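Local coordinates for protein archaeosine synthase (Pyrobaculum calidifontis, PDB 5K0P) that catalyses the last step of archaeosine synthesis, using free ammonium to turn the nitrile of preQ0-modified tRNA into a formamidine, at residues G17-P22 and R58-E63; D28-S33 and V84-Y89. All blocks are in the same frame, centred on the assembly; numbering follows the deposited sequence.

Contact 1 (17-22 with 58-63) and contact 2 (28-33 with 84-89) have centres 10 Å apart and both reach one antiparallel sheet, contact 1 through strand 10-20 and contact 2 through strands 27-37 and 81-90. The backbone links them where G17 N meets F30 O at 2.9 Å, a probable hydrogen bond. The side chain of H62 also bridges them: its ND1 lies 2.8 Å from S88 OG, a probable hydrogen bond, while its CE1 packs 3.2 Å from D28 CG. The active-site residues are divided between the contacts. C21, here linked covalently to thiocyanate, belongs to contact 1; D28, the inferred proton donor/acceptor, belongs to contact 2, with the two side chains about 4 Å apart.

Contact 1: residues G17-P22 and R58-E63; sequences GESVCP and REILHE
With chi1 of S19 at 56°, OG lies between its backbone N and carbonyl carbon, while chi1 of H62 at -66° sets the imidazole beside its own backbone N; together they bring S19 OG to the ring edge. There H62 NE2 donates to S19 OG at 2.8 Å, nearly in the ring plane but bent, 136° at the hydrogen. The same OG donates to a water that passes a hydrogen on to I60 O, giving this buried hydroxyl both an acceptor and a donor role.

Backbone evidence for a single beta bridge centres on V20. Its N reaches R58 O at 2.7 Å from above the carbonyl plane, and its O receives I60 N at 3.2 Å almost along the C=O axis. E59 CA also approaches V20 O, at 3.2 Å. In this tunnel-fold enzyme the bridge ties V20, next to the thioimide-forming C21, to the segment leading into helix 62-77, where H62 and E63 bind substrate across a subunit interface.

Apolar packing flanks the bridge. V20 CG1 meets E59 CG at 3.8 Å as the two chains cross obliquely, and the P22 ring lies over the I60 backbone, with P22 CD 4.0 Å from L61 CD2. A second water donates to both P22 O and E59 OE1, while E59 OE2 forms a salt bridge with K25.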
loop_
_atom_site.group_PDB
_atom_site.type_symbol
_atom_site.label_atom_id
_atom_site.label_comp_id
_atom_site.label_asym_id
_atom_site.label_seq_id
_atom_site.Cartn_x
_atom_site.Cartn_y
_atom_site.Cartn_z
ATOM N N GLY A 17 1.713 -14.189 -18.749
ATOM C CA GLY A 17 1.629 -14.873 -20.031
ATOM C C GLY A 17 0.522 -14.273 -20.885
ATOM O O GLY A 17 -0.107 -13.285 -20.485
ATOM N N GLU A 18 0.294 -14.884 -22.053
ATOM C CA GLU A 18 -0.787 -14.484 -22.882
ATOM C C GLU A 18 -1.279 -15.626 -23.767
ATOM O O GLU A 18 -0.528 -16.564 -24.055
ATOM C CB GLU A 18 -0.467 -13.199 -23.696
ATOM C CG GLU A 18 0.469 -13.384 -24.802
ATOM C CD GLU A 18 0.688 -12.125 -25.649
ATOM O OE1 GLU A 18 0.637 -12.255 -26.920
ATOM O OE2 GLU A 18 0.972 -11.053 -25.055
ATOM N N SER A 19 -2.544 -15.551 -24.138
ATOM C CA SER A 19 -3.134 -16.497 -25.076
ATOM C C SER A 19 -3.988 -15.654 -26.014
ATOM O O SER A 19 -3.918 -14.410 -25.989
ATOM C CB SER A 19 -3.947 -17.516 -24.312
ATOM O OG SER A 19 -4.959 -16.932 -23.487
ATOM N N VAL A 20 -4.805 -16.293 -26.834
ATOM C CA VAL A 20 -5.757 -15.614 -27.680
ATOM C C VAL A 20 -7.193 -16.051 -27.263
ATOM O O VAL A 20 -7.500 -17.242 -27.134
ATOM C CB VAL A 20 -5.456 -15.876 -29.189
ATOM C CG1 VAL A 20 -6.483 -15.124 -30.033
ATOM C CG2 VAL A 20 -4.025 -15.501 -29.554
ATOM N N CYS A 21 -8.048 -15.065 -26.989
ATOM C CA CYS A 21 -9.410 -15.315 -26.562
ATOM C C CYS A 21 -10.203 -15.877 -27.778
ATOM O O CYS A 21 -10.252 -15.201 -28.833
ATOM C CB CYS A 21 -10.050 -14.018 -26.070
ATOM S SG CYS A 21 -11.822 -14.127 -25.786
ATOM N N PRO A 22 -10.770 -17.105 -27.646
ATOM C CA PRO A 22 -11.456 -17.692 -28.823
ATOM C C PRO A 22 -12.639 -16.926 -29.235
ATOM O O PRO A 22 -12.949 -16.928 -30.413
ATOM C CB PRO A 22 -11.932 -19.049 -28.348
ATOM C CG PRO A 22 -10.982 -19.420 -27.286
ATOM C CD PRO A 22 -10.570 -18.128 -26.599
ATOM N N ARG A 58 -2.131 -18.901 -29.129
ATOM C CA ARG A 58 -3.017 -20.060 -29.138
ATOM C C ARG A 58 -4.386 -19.633 -28.595
ATOM O O ARG A 58 -4.519 -18.921 -27.587
ATOM C CB ARG A 58 -2.393 -21.174 -28.309
ATOM C CG ARG A 58 -3.241 -22.461 -28.237
ATOM C CD ARG A 58 -2.543 -23.644 -27.491
ATOM N NE ARG A 58 -3.522 -24.651 -27.041
ATOM C CZ ARG A 58 -3.278 -25.721 -26.283
ATOM N NH1 ARG A 58 -2.080 -25.957 -25.788
ATOM N NH2 ARG A 58 -4.272 -26.565 -25.979
ATOM N N GLU A 59 -5.412 -20.052 -29.286
ATOM C CA GLU A 59 -6.795 -19.780 -28.890
ATOM C C GLU A 59 -7.172 -20.817 -27.880
ATOM O O GLU A 59 -7.237 -22.002 -28.174
ATOM C CB GLU A 59 -7.803 -19.854 -30.095
ATOM C CG GLU A 59 -7.672 -18.645 -31.037
ATOM C CD GLU A 59 -8.762 -18.504 -32.091
ATOM O OE1 GLU A 59 -9.856 -19.164 -31.986
ATOM O OE2 GLU A 59 -8.482 -17.682 -33.043
ATOM N N ILE A 60 -7.440 -20.367 -26.682
ATOM C CA ILE A 60 -7.728 -21.293 -25.604
ATOM C C ILE A 60 -8.370 -20.526 -24.494
ATOM O O ILE A 60 -7.875 -19.464 -24.169
ATOM C CB ILE A 60 -6.447 -21.991 -25.098
ATOM C CG1 ILE A 60 -6.800 -23.030 -24.003
ATOM C CG2 ILE A 60 -5.336 -21.025 -24.624
ATOM C CD1 ILE A 60 -5.601 -23.890 -23.656
ATOM N N LEU A 61 -9.464 -21.020 -23.936
ATOM C CA LEU A 61 -10.089 -20.328 -22.775
ATOM C C LEU A 61 -9.184 -20.437 -21.522
ATOM O O LEU A 61 -8.493 -21.461 -21.357
ATOM C CB LEU A 61 -11.422 -20.981 -22.412
ATOM C CG LEU A 61 -12.455 -20.885 -23.484
ATOM C CD1 LEU A 61 -13.580 -21.820 -23.109
ATOM C CD2 LEU A 61 -12.944 -19.453 -23.693
ATOM N N HIS A 62 -9.143 -19.398 -20.670
ATOM C CA HIS A 62 -8.315 -19.533 -19.449
ATOM C C HIS A 62 -8.712 -20.707 -18.520
ATOM O O HIS A 62 -7.835 -21.306 -17.857
ATOM C CB HIS A 62 -8.098 -18.190 -18.706
ATOM C CG HIS A 62 -7.282 -17.198 -19.510
ATOM N ND1 HIS A 62 -7.207 -15.847 -19.217
ATOM C CD2 HIS A 62 -6.534 -17.380 -20.636
ATOM C CE1 HIS A 62 -6.431 -15.245 -20.105
ATOM N NE2 HIS A 62 -6.023 -16.158 -20.992
ATOM N N GLU A 63 -9.989 -21.055 -18.519
ATOM C CA GLU A 63 -10.437 -22.204 -17.762
ATOM C C GLU A 63 -9.748 -23.481 -18.230
ATOM O O GLU A 63 -9.511 -24.359 -17.407
ATOM C CB GLU A 63 -11.988 -22.358 -17.793
ATOM C CG GLU A 63 -12.541 -22.749 -19.163
ATOM C CD GLU A 63 -14.050 -22.477 -19.403
ATOM O OE1 GLU A 63 -14.811 -23.463 -19.719
ATOM O OE2 GLU A 63 -14.487 -21.301 -19.355
HETATM O O HOH W 1 -7.330 -16.848 -24.127
HETATM O O HOH W 2 -12.397 -18.070 -32.579
#

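Contact 2: residues D28-S33 and V84-Y89; sequences DSFEVS and VTVKSY
E31 and K87 face each other as a hydrogen-bonded antiparallel pair: E31 N to K87 O and K87 N to E31 O both measure 2.9 Å. The same pattern recurs at S33 and T85, with S33 N to T85 O and T85 N to S33 O both at 2.8 Å. All four bonds are close to straight, at least 154° at the hydrogen. Between these pairs V32 and V86 form a non-hydrogen-bonded pair, and the strand axes run 152° apart, the twisted antiparallel geometry of the T-fold sheet.

Among the side chains, E31 and K87 lie alongside each other, pointing the same way. Their charged ends, E31 OE1 and K87 NZ, stay 4.2 Å apart, beyond salt-bridge range; the nearer approach is from E31 OE1 to K87 CD, at 3.7 Å.

Apolar contacts occupy the face bearing V32 and V86. A chi1 of 61° sets F30 CG between its backbone N and carbonyl carbon, leading the far end of the ring away from strand 81-90, though F30 CB, 3.9 Å from V86 CG1, and the near ring atoms still touch that methyl. V32 CG2 reaches V84 CG1 at 4.0 Å and also touches V86 CG2.

One water joins S29 O to Y89 N past the E31-K87 pair; another joins S33 O to T85 OG1.

D28, which binds substrate and is the inferred proton donor/acceptor, brings OD1 near S88 CB; S88 OG hydrogen-bonds to H62 ND1.

Helix 62-77 packs on F30, V32 and V86 through L65, L69 and A66; strand 10-20 flanks 27-37, and strand 93-102 flanks 81-90.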
loop_
_atom_site.group_PDB
_atom_site.type_symbol
_atom_site.label_atom_id
_atom_site.label_comp_id
_atom_site.label_asym_id
_atom_site.label_seq_id
_atom_site.Cartn_x
_atom_site.Cartn_y
_atom_site.Cartn_z
ATOM N N ASP A 28 -5.279 -12.185 -24.790
ATOM C CA ASP A 28 -5.896 -12.417 -23.517
ATOM C C ASP A 28 -4.695 -12.565 -22.587
ATOM O O ASP A 28 -4.105 -13.645 -22.462
ATOM C CB ASP A 28 -6.724 -13.705 -23.635
ATOM C CG ASP A 28 -7.841 -13.811 -22.590
ATOM O OD1 ASP A 28 -7.953 -12.906 -21.760
ATOM O OD2 ASP A 28 -8.584 -14.829 -22.585
ATOM N N SER A 29 -4.353 -11.468 -21.944
ATOM C CA SER A 29 -3.210 -11.397 -21.061
ATOM C C SER A 29 -3.523 -12.007 -19.662
ATOM O O SER A 29 -4.629 -12.022 -19.262
ATOM C CB SER A 29 -2.774 -9.933 -21.055
ATOM O OG SER A 29 -1.751 -9.722 -20.103
ATOM N N PHE A 30 -2.583 -12.669 -19.013
ATOM C CA PHE A 30 -2.782 -13.281 -17.731
ATOM C C PHE A 30 -1.588 -13.260 -16.817
ATOM O O PHE A 30 -0.455 -13.092 -17.255
ATOM C CB PHE A 30 -3.343 -14.731 -17.828
ATOM C CG PHE A 30 -2.481 -15.726 -18.545
ATOM C CD1 PHE A 30 -1.538 -16.407 -17.900
ATOM C CD2 PHE A 30 -2.653 -15.955 -19.903
ATOM C CE1 PHE A 30 -0.751 -17.348 -18.544
ATOM C CE2 PHE A 30 -1.884 -16.841 -20.596
ATOM C CZ PHE A 30 -0.910 -17.586 -19.915
ATOM N N GLU A 31 -1.882 -13.454 -15.517
ATOM C CA GLU A 31 -0.896 -13.810 -14.576
ATOM C C GLU A 31 -1.140 -15.280 -14.135
ATOM O O GLU A 31 -2.225 -15.664 -13.804
ATOM C CB GLU A 31 -0.982 -12.791 -13.391
ATOM C CG GLU A 31 0.176 -13.040 -12.436
ATOM C CD GLU A 31 -0.021 -12.433 -11.059
ATOM O OE1 GLU A 31 -0.837 -12.995 -10.221
ATOM O OE2 GLU A 31 0.690 -11.426 -10.822
ATOM N N VAL A 32 -0.106 -16.081 -14.101
ATOM C CA VAL A 32 -0.221 -17.471 -13.695
ATOM C C VAL A 32 0.669 -17.755 -12.519
ATOM O O VAL A 32 1.841 -17.308 -12.492
ATOM C CB VAL A 32 0.029 -18.424 -14.865
ATOM C CG1 VAL A 32 1.426 -18.248 -15.499
ATOM C CG2 VAL A 32 -0.129 -19.888 -14.414
ATOM N N SER A 33 0.103 -18.453 -11.544
ATOM C CA SER A 33 0.814 -18.867 -10.297
ATOM C C SER A 33 0.758 -20.389 -10.278
ATOM O O SER A 33 -0.307 -20.927 -10.471
ATOM C CB SER A 33 0.109 -18.323 -9.048
ATOM O OG SER A 33 0.240 -16.935 -9.030
ATOM N N VAL A 84 -2.483 -24.639 -9.976
ATOM C CA VAL A 84 -2.297 -23.637 -10.986
ATOM C C VAL A 84 -3.416 -22.620 -10.917
ATOM O O VAL A 84 -4.571 -23.003 -10.968
ATOM C CB VAL A 84 -2.355 -24.254 -12.381
ATOM C CG1 VAL A 84 -2.197 -23.162 -13.453
ATOM C CG2 VAL A 84 -1.292 -25.334 -12.549
ATOM N N THR A 85 -3.075 -21.335 -10.937
ATOM C CA THR A 85 -4.024 -20.294 -10.796
ATOM C C THR A 85 -3.733 -19.302 -11.886
ATOM O O THR A 85 -2.585 -18.825 -11.998
ATOM C CB THR A 85 -3.963 -19.551 -9.415
ATOM O OG1 THR A 85 -4.257 -20.472 -8.306
ATOM C CG2 THR A 85 -5.063 -18.482 -9.408
ATOM N N VAL A 86 -4.761 -19.069 -12.717
ATOM C CA VAL A 86 -4.695 -18.147 -13.856
ATOM C C VAL A 86 -5.628 -16.992 -13.602
ATOM O O VAL A 86 -6.813 -17.245 -13.427
ATOM C CB VAL A 86 -5.062 -18.870 -15.166
ATOM C CG1 VAL A 86 -5.073 -17.898 -16.324
ATOM C CG2 VAL A 86 -4.152 -20.065 -15.383
ATOM N N LYS A 87 -5.082 -15.754 -13.595
ATOM C CA LYS A 87 -5.809 -14.528 -13.263
ATOM C C LYS A 87 -5.802 -13.661 -14.496
ATOM O O LYS A 87 -4.745 -13.436 -15.053
ATOM C CB LYS A 87 -5.146 -13.712 -12.075
ATOM C CG LYS A 87 -4.895 -14.570 -10.836
ATOM C CD LYS A 87 -4.408 -13.822 -9.549
ATOM C CE LYS A 87 -4.129 -14.826 -8.413
ATOM N NZ LYS A 87 -3.600 -14.111 -7.213
ATOM N N SER A 88 -6.976 -13.242 -14.957
ATOM C CA SER A 88 -7.117 -12.368 -16.061
ATOM C C SER A 88 -8.323 -11.461 -15.830
ATOM O O SER A 88 -9.020 -11.559 -14.773
ATOM C CB SER A 88 -7.268 -13.171 -17.365
ATOM O OG SER A 88 -8.191 -14.247 -17.171
ATOM N N TYR A 89 -8.554 -10.596 -16.819
ATOM C CA TYR A 89 -9.498 -9.510 -16.730
ATOM C C TYR A 89 -10.201 -9.454 -18.077
ATOM O O TYR A 89 -9.559 -9.293 -19.129
ATOM C CB TYR A 89 -8.723 -8.225 -16.415
ATOM C CG TYR A 89 -9.590 -7.051 -16.111
ATOM C CD1 TYR A 89 -10.524 -7.124 -15.096
ATOM C CD2 TYR A 89 -9.454 -5.830 -16.798
ATOM C CE1 TYR A 89 -11.327 -6.050 -14.774
ATOM C CE2 TYR A 89 -10.261 -4.739 -16.478
ATOM C CZ TYR A 89 -11.195 -4.869 -15.458
ATOM O OH TYR A 89 -12.009 -3.877 -15.079
HETATM O O HOH W 3 -6.079 -9.889 -18.595
HETATM O O HOH W 4 -1.649 -21.611 -7.705
#